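Arginine kinase (PDB 6VVG) is probably a viral serine/threonine protein kinase (Pk-1) that binds nucleotide between its two lobes and relies on side-to-side dimerization for activity. Local coordinates at residues C48-P53 and N84-L89; V138-K143 and F172-T177. All coordinates share one frame; numbering follows the deposited sequence.

From the N terminus, contact 1 comes first: it pairs strand 45-51 with strand 87-92 in the N-lobe sheet and closes a loop holding helix 59-66 and strand 76-82. Contact 2 follows in series, neither nested nor crossed. There the catalytic loop after strand 137-138 meets the activation segment before helix 182-185, and the loop so closed carries the small strands 147-148, 157-158 and 165-166. The centres lie about 21 Å apart, the nearest atoms about 9 Å. The AMP site lies between them: Lys49 in contact 1 binds the phosphate, whereas contact 2 only comes near, the Lys143 side chain about 7 Å from the nucleotide; Asp160, another AMP-binding residue, is in the loop contact 2 closes.

Contact 1: C48-P53 and N84-L89; sequences CKIVKP and NGESLL
Lys49, Ile50 and Val51 pair with Leu89, Leu88 and Ser87 as antiparallel neighbours in the five-stranded sheet of the kinase N-lobe, the strands usually called beta3 and beta5 in protein kinases. Lys49 N gives Leu89 O a nearly straight bond of 2.8 Å (170°), and Leu89 N returns one to Lys49 O at 2.9 Å. Val51 and Ser87 form the second hydrogen-bonded pair, and between them Ile50 and Leu88 are a non-hydrogen-bonded pair whose side chains lie alongside, CG1 of Ile50 3.8 Å from CD2 of Leu88. On that face the Glu86 side chain slants across that of Ile50, its OE2 3.4 Å from CG2 of Ile50, while OE1 of Glu86 bonds Ser6 of the second subunit. Where the strands part, a water touches Val51 O, Gly85 O and Ser87 OG, and Pro53 CB packs 3.2 Å from Gly85 O. On the other face Lys49 runs extended from a CG anti to the backbone N (chi1 173°), carrying NZ to the AMP phosphate and to Glu60, the lysine-glutamate pair characteristic of active kinases. Strand 32-39 flanks segment 48-53, strand 76-82 flanks segment 84-89, and helix 59-66 covers Leu89.

Contact 2: V138-K143 and F172-T177; sequences VHNDVK and FYDGTT
Asn140 and Asp174 join the catalytic loop to the activation segment, two loops that meet near the nucleotide site of a protein kinase. Residues 139-141 occupy the HRD motif, with asparagine where arginine is usual. Asn140 ND2 bonds Asp174 OD1 at 3.1 Å, with the oxygen near the amide plane but the donor on the syn side and 29° out of the carboxylate plane; the two flat groups are turned 41° apart. With CG between the backbone N and the carbonyl carbon (chi1 49°) and the chain extended beyond it, Lys143 carries NZ across to Thr176; the side chains cross at about a right angle, NZ of Lys143 3.0 Å from OG1 of Thr176. A water completes this corner, donating to Asp141 OD2 (2.8 Å), accepting from Lys143 NZ (2.9 Å) and touching the Thr176 hydroxyl. Asp141 OD1 lies against the Gly175-Thr176 backbone, 3.6 Å from Thr176 N and 3.7 Å from Gly175 CA. Around this shell, Lys184 reaches both Asn140 OD1 and Asp174 OD1, Arg165 forms a salt bridge with Asp174 OD2, and Tyr190 OH also bonds Asp174 OD1. So many donors hold the Asp174 carboxylate in place and probably favour its negative charge. Asn140 ND2 is shared as well, bonding Leu163 O. On the catalytic loop, the backbone N-H groups of His139 and Asn140 are taken by the Asp195 carboxylate of helix 192-208. The His139 ring ties two backbone groups together: NE2 bonds Cys159 O, while ND1 of His139 accepts, at 3.1 Å, the backbone N of Asp141, which lies close to the ring plane.

Contact 1: C48-P53 and N84-L89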
ATOM      1  N   CYS A  48       8.597 -13.560  15.233  1.00 16.75           N
ATOM      2  CA  CYS A  48       7.152 -13.594  15.022  1.00 15.19           C
ATOM      3  C   CYS A  48       6.516 -12.389  15.703  1.00 15.37           C
ATOM      4  O   CYS A  48       6.625 -12.239  16.925  1.00 16.31           O
ATOM      5  CB  CYS A  48       6.529 -14.884  15.555  1.00 22.80           C
ATOM      6  SG  CYS A  48       4.710 -14.862  15.465  1.00 37.23           S
ATOM      7  N   LYS A  49       5.857 -11.540  14.919  1.00 16.13           N
ATOM      8  CA  LYS A  49       5.230 -10.309  15.382  1.00 13.65           C
ATOM      9  C   LYS A  49       3.724 -10.516  15.377  1.00 20.56           C
ATOM     10  O   LYS A  49       3.143 -10.827  14.331  1.00 16.13           O
ATOM     11  CB  LYS A  49       5.628  -9.148  14.472  1.00 13.87           C
ATOM     12  CG  LYS A  49       4.930  -7.836  14.723  1.00 15.81           C
ATOM     13  CD  LYS A  49       5.578  -6.745  13.872  1.00 18.60           C
ATOM     14  CE  LYS A  49       5.176  -5.358  14.335  1.00 21.44           C
ATOM     15  NZ  LYS A  49       5.661  -4.299  13.403  1.00 23.69           N
ATOM     16  N   ILE A  50       3.105 -10.360  16.542  1.00 21.20           N
ATOM     17  CA  ILE A  50       1.668 -10.533  16.713  1.00 26.04           C
ATOM     18  C   ILE A  50       1.037  -9.151  16.816  1.00 30.44           C
ATOM     19  O   ILE A  50       1.393  -8.364  17.699  1.00 26.85           O
ATOM     20  CB  ILE A  50       1.355 -11.370  17.963  1.00 21.39           C
ATOM     21  CG1 ILE A  50       1.945 -12.777  17.839  1.00 26.34           C
ATOM     22  CG2 ILE A  50      -0.147 -11.449  18.186  1.00 25.03           C
ATOM     23  CD1 ILE A  50       1.819 -13.613  19.104  1.00 39.65           C
ATOM     24  N   VAL A  51       0.084  -8.858  15.936  1.00 22.74           N
ATOM     25  CA  VAL A  51      -0.577  -7.558  15.901  1.00 26.30           C
ATOM     26  C   VAL A  51      -2.015  -7.710  16.376  1.00 21.15           C
ATOM     27  O   VAL A  51      -2.701  -8.677  16.022  1.00 31.04           O
ATOM     28  CB  VAL A  51      -0.530  -6.937  14.490  1.00 29.60           C
ATOM     29  CG1 VAL A  51      -1.340  -5.650  14.445  1.00 33.04           C
ATOM     30  CG2 VAL A  51       0.912  -6.683  14.059  1.00 25.22           C
ATOM     31  N   LYS A  52      -2.473  -6.731  17.154  1.00 39.23           N
ATOM     32  CA  LYS A  52      -3.802  -6.780  17.743  1.00 38.83           C
ATOM     33  C   LYS A  52      -4.876  -6.688  16.661  1.00 31.42           C
ATOM     34  O   LYS A  52      -4.634  -6.148  15.576  1.00 28.44           O
ATOM     35  CB  LYS A  52      -3.983  -5.631  18.737  1.00 35.52           C
ATOM     36  CG  LYS A  52      -3.486  -5.896  20.153  1.00 53.16           C
ATOM     37  CD  LYS A  52      -3.641  -4.655  21.042  1.00 62.17           C
ATOM     38  CE  LYS A  52      -4.775  -4.829  22.051  1.00 64.80           C
ATOM     39  NZ  LYS A  52      -4.884  -3.678  22.994  1.00 70.60           N
ATOM     40  N   PRO A  53      -6.078  -7.197  16.935  1.00 40.61           N
ATOM     41  CA  PRO A  53      -7.179  -7.020  15.977  1.00 39.94           C
ATOM     42  C   PRO A  53      -7.498  -5.553  15.740  1.00 33.32           C
ATOM     43  O   PRO A  53      -7.434  -4.725  16.652  1.00 32.09           O
ATOM     44  CB  PRO A  53      -8.356  -7.755  16.639  1.00 38.09           C
ATOM     45  CG  PRO A  53      -7.978  -7.836  18.130  1.00 42.60           C
ATOM     46  CD  PRO A  53      -6.472  -8.028  18.090  1.00 41.72           C
ATOM     47  N   ASN A  84     -11.037 -10.670  12.487  1.00 23.41           N
ATOM     48  CA  ASN A  84     -11.631 -10.803  13.812  1.00 39.79           C
ATOM     49  C   ASN A  84     -10.662 -11.425  14.813  1.00 45.51           C
ATOM     50  O   ASN A  84     -11.052 -12.242  15.650  1.00 46.54           O
ATOM     51  CB  ASN A  84     -12.914 -11.631  13.744  1.00 41.12           C
ATOM     52  CG  ASN A  84     -13.792 -11.459  14.972  1.00 57.24           C
ATOM     53  OD1 ASN A  84     -13.774 -10.415  15.623  1.00 60.31           O
ATOM     54  ND2 ASN A  84     -14.570 -12.490  15.294  1.00 55.88           N
ATOM     55  N   GLY A  85      -9.389 -11.060  14.737  1.00 32.49           N
ATOM     56  CA  GLY A  85      -8.434 -11.590  15.688  1.00 30.46           C
ATOM     57  C   GLY A  85      -7.037 -11.065  15.459  1.00 31.11           C
ATOM     58  O   GLY A  85      -6.839  -9.992  14.886  1.00 28.81           O
ATOM     59  N   GLU A  86      -6.066 -11.841  15.934  1.00 28.11           N
ATOM     60  CA  GLU A  86      -4.663 -11.481  15.821  1.00 30.50           C
ATOM     61  C   GLU A  86      -4.124 -11.847  14.444  1.00 27.41           C
ATOM     62  O   GLU A  86      -4.592 -12.790  13.799  1.00 32.09           O
ATOM     63  CB  GLU A  86      -3.844 -12.193  16.899  1.00 32.39           C
ATOM     64  CG  GLU A  86      -4.294 -11.909  18.323  1.00 32.59           C
ATOM     65  CD  GLU A  86      -3.369 -12.521  19.360  1.00 33.43           C
ATOM     66  OE1 GLU A  86      -3.159 -13.750  19.315  1.00 38.53           O
ATOM     67  OE2 GLU A  86      -2.852 -11.774  20.215  1.00 32.36           O
ATOM     68  N   SER A  87      -3.125 -11.091  14.000  1.00 32.45           N
ATOM     69  CA  SER A  87      -2.424 -11.353  12.754  1.00 24.01           C
ATOM     70  C   SER A  87      -0.940 -11.546  13.032  1.00 29.57           C
ATOM     71  O   SER A  87      -0.361 -10.901  13.914  1.00 20.41           O
ATOM     72  CB  SER A  87      -2.628 -10.221  11.744  1.00 26.36           C
ATOM     73  OG  SER A  87      -4.002  -9.905  11.610  1.00 30.36           O
ATOM     74  N   LEU A  88      -0.332 -12.440  12.264  1.00 21.55           N
ATOM     75  CA  LEU A  88       1.035 -12.872  12.495  1.00 21.41           C
ATOM     76  C   LEU A  88       1.935 -12.474  11.336  1.00 18.47           C
ATOM     77  O   LEU A  88       1.567 -12.639  10.171  1.00 17.87           O
ATOM     78  CB  LEU A  88       1.103 -14.388  12.655  1.00 22.15           C
ATOM     79  CG  LEU A  88       0.173 -15.090  13.640  1.00 34.38           C
ATOM     80  CD1 LEU A  88       0.640 -16.537  13.850  1.00 45.42           C
ATOM     81  CD2 LEU A  88       0.136 -14.335  14.945  1.00 31.09           C
ATOM     82  N   LEU A  89       3.126 -11.983  11.660  1.00 18.13           N
ATOM     83  CA  LEU A  89       4.194 -11.796  10.687  1.00 16.65           C
ATOM     84  C   LEU A  89       5.410 -12.579  11.165  1.00 17.32           C
ATOM     85  O   LEU A  89       5.945 -12.293  12.240  1.00 17.06           O
ATOM     86  CB  LEU A  89       4.551 -10.320  10.511  1.00 14.85           C
ATOM     87  CG  LEU A  89       3.582  -9.393   9.782  1.00 16.52           C
ATOM     88  CD1 LEU A  89       2.391  -9.094  10.662  1.00 26.26           C
ATOM     89  CD2 LEU A  89       4.302  -8.112   9.379  1.00 15.60           C
TER
HETATM   90  O   HOH W   1      -4.898  -8.422  13.643  1.00 28.29           O

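Contact 2: V138-K143 and F172-T177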
ATOM      1  N   VAL A 138       6.575   5.853   1.979  1.00  8.23           N
ATOM      2  CA  VAL A 138       7.533   6.371   2.950  1.00 11.81           C
ATOM      3  C   VAL A 138       7.497   5.482   4.185  1.00 12.42           C
ATOM      4  O   VAL A 138       6.455   4.924   4.546  1.00  8.61           O
ATOM      5  CB  VAL A 138       7.255   7.842   3.328  1.00 10.58           C
ATOM      6  CG1 VAL A 138       7.614   8.759   2.163  1.00 19.76           C
ATOM      7  CG2 VAL A 138       5.808   8.023   3.746  1.00 11.82           C
ATOM      8  N   HIS A 139       8.654   5.344   4.835  1.00 12.90           N
ATOM      9  CA  HIS A 139       8.732   4.520   6.038  1.00 11.83           C
ATOM     10  C   HIS A 139       7.976   5.171   7.191  1.00 11.07           C
ATOM     11  O   HIS A 139       7.162   4.524   7.862  1.00  9.19           O
ATOM     12  CB  HIS A 139      10.196   4.283   6.405  1.00 13.09           C
ATOM     13  CG  HIS A 139      10.386   3.379   7.581  1.00 11.96           C
ATOM     14  ND1 HIS A 139      10.156   3.788   8.876  1.00  6.85           N
ATOM     15  CD2 HIS A 139      10.783   2.087   7.659  1.00 10.28           C
ATOM     16  CE1 HIS A 139      10.403   2.788   9.703  1.00 11.88           C
ATOM     17  NE2 HIS A 139      10.785   1.743   8.990  1.00  9.52           N
ATOM     18  N   ASN A 140       8.235   6.452   7.438  1.00  9.73           N
ATOM     19  CA  ASN A 140       7.459   7.311   8.325  1.00  8.85           C
ATOM     20  C   ASN A 140       7.668   7.028   9.809  1.00 11.36           C
ATOM     21  O   ASN A 140       6.974   7.634  10.629  1.00  9.79           O
ATOM     22  CB  ASN A 140       5.954   7.220   8.017  1.00  8.57           C
ATOM     23  CG  ASN A 140       5.125   8.248   8.775  1.00 14.02           C
ATOM     24  OD1 ASN A 140       5.490   9.422   8.871  1.00  9.60           O
ATOM     25  ND2 ASN A 140       3.995   7.806   9.313  1.00  8.11           N
ATOM     26  N   ASP A 141       8.560   6.117  10.193  1.00 11.28           N
ATOM     27  CA  ASP A 141       8.964   6.047  11.598  1.00 10.99           C
ATOM     28  C   ASP A 141      10.472   5.748  11.709  1.00 13.81           C
ATOM     29  O   ASP A 141      10.893   4.877  12.473  1.00 12.34           O
ATOM     30  CB  ASP A 141       8.139   4.999  12.361  1.00 14.48           C
ATOM     31  CG  ASP A 141       8.129   5.282  13.845  1.00 18.54           C
ATOM     32  OD1 ASP A 141       8.339   6.441  14.254  1.00 18.20           O
ATOM     33  OD2 ASP A 141       7.915   4.366  14.627  1.00 26.52           O
ATOM     34  N   VAL A 142      11.281   6.312  10.815  1.00  9.04           N
ATOM     35  CA  VAL A 142      12.731   6.150  10.889  1.00 12.07           C
ATOM     36  C   VAL A 142      13.237   6.715  12.211  1.00  7.23           C
ATOM     37  O   VAL A 142      12.992   7.884  12.532  1.00  9.68           O
ATOM     38  CB  VAL A 142      13.403   6.855   9.706  1.00 11.41           C
ATOM     39  CG1 VAL A 142      14.909   6.757   9.803  1.00 12.20           C
ATOM     40  CG2 VAL A 142      12.878   6.294   8.390  1.00  8.68           C
ATOM     41  N   LYS A 143      13.947   5.892  12.976  1.00 11.13           N
ATOM     42  CA  LYS A 143      14.572   6.319  14.220  1.00  8.90           C
ATOM     43  C   LYS A 143      15.581   5.255  14.628  1.00  6.74           C
ATOM     44  O   LYS A 143      15.611   4.153  14.073  1.00  7.49           O
ATOM     45  CB  LYS A 143      13.538   6.549  15.323  1.00 10.38           C
ATOM     46  CG  LYS A 143      12.542   5.414  15.511  1.00 13.92           C
ATOM     47  CD  LYS A 143      11.648   5.678  16.722  1.00 21.19           C
ATOM     48  CE  LYS A 143      10.437   4.757  16.733  1.00 24.96           C
ATOM     49  NZ  LYS A 143       9.767   4.732  18.065  1.00 34.60           N
ATOM     50  N   PHE A 172      -1.259  12.365   9.728  1.00 13.83           N
ATOM     51  CA  PHE A 172      -1.692  12.555  11.103  1.00 17.25           C
ATOM     52  C   PHE A 172      -0.488  12.289  11.999  1.00 18.37           C
ATOM     53  O   PHE A 172       0.568  11.844  11.541  1.00 17.50           O
ATOM     54  CB  PHE A 172      -2.882  11.649  11.463  1.00 14.35           C
ATOM     55  CG  PHE A 172      -2.685  10.206  11.102  1.00 26.60           C
ATOM     56  CD1 PHE A 172      -2.665   9.798   9.777  1.00 31.90           C
ATOM     57  CD2 PHE A 172      -2.536   9.251  12.092  1.00 31.57           C
ATOM     58  CE1 PHE A 172      -2.481   8.467   9.450  1.00 30.24           C
ATOM     59  CE2 PHE A 172      -2.358   7.919  11.772  1.00 21.69           C
ATOM     60  CZ  PHE A 172      -2.328   7.528  10.450  1.00 21.32           C
ATOM     61  N   TYR A 173      -0.653  12.563  13.290  1.00 15.14           N
ATOM     62  CA  TYR A 173       0.467  12.536  14.229  1.00 17.01           C
ATOM     63  C   TYR A 173       0.754  11.111  14.720  1.00 17.13           C
ATOM     64  O   TYR A 173       0.655  10.793  15.904  1.00 21.13           O
ATOM     65  CB  TYR A 173       0.174  13.465  15.400  1.00 16.61           C
ATOM     66  CG  TYR A 173       0.236  14.943  15.091  1.00 16.41           C
ATOM     67  CD1 TYR A 173       0.988  15.427  14.028  1.00 16.32           C
ATOM     68  CD2 TYR A 173      -0.454  15.859  15.876  1.00 18.14           C
ATOM     69  CE1 TYR A 173       1.050  16.784  13.754  1.00 13.45           C
ATOM     70  CE2 TYR A 173      -0.395  17.219  15.612  1.00 20.77           C
ATOM     71  CZ  TYR A 173       0.361  17.674  14.552  1.00 16.52           C
ATOM     72  OH  TYR A 173       0.422  19.022  14.281  1.00 13.76           O
ATOM     73  N   ASP A 174       1.115  10.247  13.777  1.00 15.58           N
ATOM     74  CA  ASP A 174       1.595   8.915  14.118  1.00 13.20           C
ATOM     75  C   ASP A 174       3.120   8.921  14.212  1.00 14.02           C
ATOM     76  O   ASP A 174       3.797   9.787  13.657  1.00 16.91           O
ATOM     77  CB  ASP A 174       1.114   7.884  13.093  1.00 13.16           C
ATOM     78  CG  ASP A 174       1.662   8.131  11.698  1.00 15.12           C
ATOM     79  OD1 ASP A 174       2.161   9.243  11.422  1.00 13.59           O
ATOM     80  OD2 ASP A 174       1.582   7.200  10.868  1.00 12.45           O
ATOM     81  N   GLY A 175       3.654   7.958  14.950  1.00 12.19           N
ATOM     82  CA  GLY A 175       5.091   7.876  15.129  1.00 19.72           C
ATOM     83  C   GLY A 175       5.571   8.648  16.342  1.00 13.63           C
ATOM     84  O   GLY A 175       4.820   8.945  17.277  1.00 14.81           O
ATOM     85  N   THR A 176       6.855   8.993  16.316  1.00 14.66           N
ATOM     86  CA  THR A 176       7.522   9.607  17.459  1.00 11.94           C
ATOM     87  C   THR A 176       7.694  11.103  17.227  1.00 19.06           C
ATOM     88  O   THR A 176       8.375  11.522  16.282  1.00 15.17           O
ATOM     89  CB  THR A 176       8.874   8.946  17.715  1.00 19.55           C
ATOM     90  OG1 THR A 176       8.715   7.522  17.730  1.00 27.16           O
ATOM     91  CG2 THR A 176       9.457   9.402  19.047  1.00 21.36           C
ATOM     92  N   THR A 177       7.119  11.899  18.130  1.00 13.42           N
ATOM     93  CA  THR A 177       7.043  13.341  17.942  1.00 14.24           C
ATOM     94  C   THR A 177       8.413  13.960  17.708  1.00 16.36           C
ATOM     95  O   THR A 177       8.560  14.855  16.870  1.00 15.25           O
ATOM     96  CB  THR A 177       6.373  13.973  19.164  1.00 14.22           C
ATOM     97  OG1 THR A 177       5.099  13.353  19.388  1.00 19.12           O
ATOM     98  CG2 THR A 177       6.194  15.471  18.985  1.00 18.61           C
TER
HETATM   99  O   HOH W   2       7.197   5.653  16.979  1.00 29.12           O